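B-type flagellar hook-associated protein 2 (Pseudomonas aeruginosa, PDB 5FHY) caps the growing tip of the flagellar filament, promoting flagellin polymerization there and preventing subunits from leaking out unpolymerized. Local coordinates at residues G34-Q39 and T176-K181. Sequence-based numbering, arbitrary orientation.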
loop_
_atom_site.group_PDB
_atom_site.type_symbol
_atom_site.label_atom_id
_atom_site.label_comp_id
_atom_site.label_asym_id
_atom_site.label_seq_id
_atom_site.Cartn_x
_atom_site.Cartn_y
_atom_site.Cartn_z
ATOM N N GLY B 34 20.403 -41.362 -18.816
ATOM C CA GLY B 34 20.895 -41.335 -20.179
ATOM C C GLY B 34 20.457 -40.098 -20.937
ATOM O O GLY B 34 19.584 -39.353 -20.491
ATOM N N THR B 35 21.074 -39.880 -22.090
ATOM C CA THR B 35 20.754 -38.743 -22.938
ATOM C C THR B 35 20.481 -39.223 -24.355
ATOM O O THR B 35 21.110 -40.166 -24.826
ATOM C CB THR B 35 21.892 -37.709 -22.936
ATOM O OG1 THR B 35 21.689 -36.772 -24.000
ATOM C CG2 THR B 35 23.238 -38.396 -23.120
ATOM N N TYR B 36 19.533 -38.590 -25.035
ATOM C CA TYR B 36 19.121 -39.069 -26.347
ATOM C C TYR B 36 18.881 -37.919 -27.310
ATOM O O TYR B 36 18.249 -36.922 -26.964
ATOM C CB TYR B 36 17.852 -39.919 -26.237
ATOM C CG TYR B 36 17.961 -41.074 -25.265
ATOM C CD1 TYR B 36 18.479 -42.299 -25.672
ATOM C CD2 TYR B 36 17.543 -40.942 -23.942
ATOM C CE1 TYR B 36 18.581 -43.360 -24.794
ATOM C CE2 TYR B 36 17.643 -41.999 -23.053
ATOM C CZ TYR B 36 18.163 -43.207 -23.485
ATOM O OH TYR B 36 18.266 -44.268 -22.612
ATOM N N GLN B 37 19.391 -38.065 -28.525
ATOM C CA GLN B 37 19.130 -37.092 -29.568
ATOM C C GLN B 37 17.950 -37.569 -30.400
ATOM O O GLN B 37 17.978 -38.660 -30.975
ATOM C CB GLN B 37 20.367 -36.884 -30.438
ATOM C CG GLN B 37 21.539 -36.277 -29.683
ATOM C CD GLN B 37 21.252 -34.870 -29.199
ATOM O OE1 GLN B 37 20.918 -34.659 -28.032
ATOM N NE2 GLN B 37 21.388 -33.898 -30.093
ATOM N N ILE B 38 16.920 -36.739 -30.477
ATOM C CA ILE B 38 15.663 -37.160 -31.066
ATOM C C ILE B 38 15.241 -36.257 -32.212
ATOM O O ILE B 38 15.277 -35.034 -32.100
ATOM C CB ILE B 38 14.541 -37.190 -30.006
ATOM C CG1 ILE B 38 14.929 -38.113 -28.849
ATOM C CG2 ILE B 38 13.222 -37.632 -30.622
ATOM C CD1 ILE B 38 13.776 -38.481 -27.947
ATOM N N GLN B 39 14.853 -36.875 -33.321
ATOM C CA GLN B 39 14.256 -36.153 -34.430
ATOM C C GLN B 39 12.820 -36.627 -34.584
ATOM O O GLN B 39 12.513 -37.787 -34.321
ATOM C CB GLN B 39 15.036 -36.386 -35.731
ATOM C CG GLN B 39 16.465 -35.856 -35.738
ATOM C CD GLN B 39 17.158 -36.047 -37.082
ATOM O OE1 GLN B 39 16.510 -36.260 -38.108
ATOM N NE2 GLN B 39 18.487 -35.976 -37.076
ATOM N N THR B 176 13.411 -40.679 -34.922
ATOM C CA THR B 176 14.725 -41.293 -34.848
ATOM C C THR B 176 15.290 -41.040 -33.459
ATOM O O THR B 176 15.164 -39.945 -32.921
ATOM C CB THR B 176 15.702 -40.750 -35.921
ATOM O OG1 THR B 176 16.116 -39.423 -35.577
ATOM C CG2 THR B 176 15.062 -40.737 -37.302
ATOM N N VAL B 177 15.897 -42.062 -32.872
ATOM C CA VAL B 177 16.533 -41.920 -31.571
ATOM C C VAL B 177 17.995 -42.304 -31.710
ATOM O O VAL B 177 18.324 -43.475 -31.897
ATOM C CB VAL B 177 15.861 -42.795 -30.496
ATOM C CG1 VAL B 177 16.597 -42.658 -29.170
ATOM C CG2 VAL B 177 14.390 -42.415 -30.343
ATOM N N ASP B 178 18.865 -41.302 -31.618
ATOM C CA ASP B 178 20.298 -41.480 -31.812
ATOM C C ASP B 178 20.623 -42.110 -33.163
ATOM O O ASP B 178 21.595 -42.847 -33.293
ATOM C CB ASP B 178 20.883 -42.327 -30.681
ATOM C CG ASP B 178 20.997 -41.553 -29.388
ATOM O OD1 ASP B 178 21.205 -40.325 -29.459
ATOM O OD2 ASP B 178 20.878 -42.166 -28.306
ATOM N N GLY B 179 19.794 -41.821 -34.161
ATOM C CA GLY B 179 20.014 -42.312 -35.510
ATOM C C GLY B 179 19.107 -43.468 -35.899
ATOM O O GLY B 179 18.945 -43.768 -37.083
ATOM N N LEU B 180 18.510 -44.119 -34.904
ATOM C CA LEU B 180 17.687 -45.293 -35.168
ATOM C C LEU B 180 16.234 -44.908 -35.407
ATOM O O LEU B 180 15.613 -44.250 -34.578
ATOM C CB LEU B 180 17.789 -46.279 -34.007
ATOM C CG LEU B 180 19.219 -46.667 -33.632
ATOM C CD1 LEU B 180 19.223 -47.650 -32.472
ATOM C CD2 LEU B 180 19.944 -47.241 -34.843
ATOM N N LYS B 181 15.695 -45.343 -36.541
ATOM C CA LYS B 181 14.326 -45.019 -36.930
ATOM C C LYS B 181 13.287 -45.927 -36.290
ATOM O O LYS B 181 13.471 -47.139 -36.205
ATOM C CB LYS B 181 14.182 -45.074 -38.452
ATOM C CG LYS B 181 14.797 -43.890 -39.171
ATOM C CD LYS B 181 14.681 -44.028 -40.680
ATOM C CE LYS B 181 15.132 -42.755 -41.380
ATOM N NZ LYS B 181 14.967 -42.831 -42.857
HETATM O O HOH W 1 18.237 -39.927 -33.968
#
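With chi1 at -74°, Asp-178 sets its CG beside its own backbone N and anti to the carbonyl carbon, a torsion that swings the carboxylate back to Gln-37. There Asp-178 OD1 accepts the backbone N-H of Gln-37 at 3.0 Å (N to OD1), nearly straight but from above the carboxylate plane, 45° out of it. The return bond, from Asp-178 N to Gln-37 O, measures 2.9 Å, so one aspartate binds both the backbone N-H and the backbone C=O of Gln-37. OD1 thus takes the place that the backbone O of Asp-178 would hold in a regular hydrogen-bonded antiparallel pair, consistent with the chain turning away here. Asp-178 OD2 meanwhile lies 3.6 Å from Tyr-36 CD1, ring and carboxylate planes 31° apart, and Val-177 CG1 approaches Tyr-36 CD1 at 4.0 Å. This is where a beta hairpin turns: Val-177 to Leu-180 form a type I' turn joining strands 173-177 and 180-184, and strand 34-42 runs antiparallel to the first of them, between it and strand 210-215. Regular pairing follows, Ile-38 facing Val-177 in a non-hydrogen-bonded pair and Gln-39 facing Thr-176 in a hydrogen-bonded one, Gln-39 N to Thr-176 O and Thr-176 N to Gln-39 O both measuring 3.1 Å. On the Gln-39 side of the sheet, Thr-176 OG1 comes within 3.2 Å of Gln-39 CB. A water 2.7 Å from Thr-176 OG1 donates to Gln-37 O, linking the two segments. Lys-48 of a second subunit makes a cation-pi contact with Tyr-36.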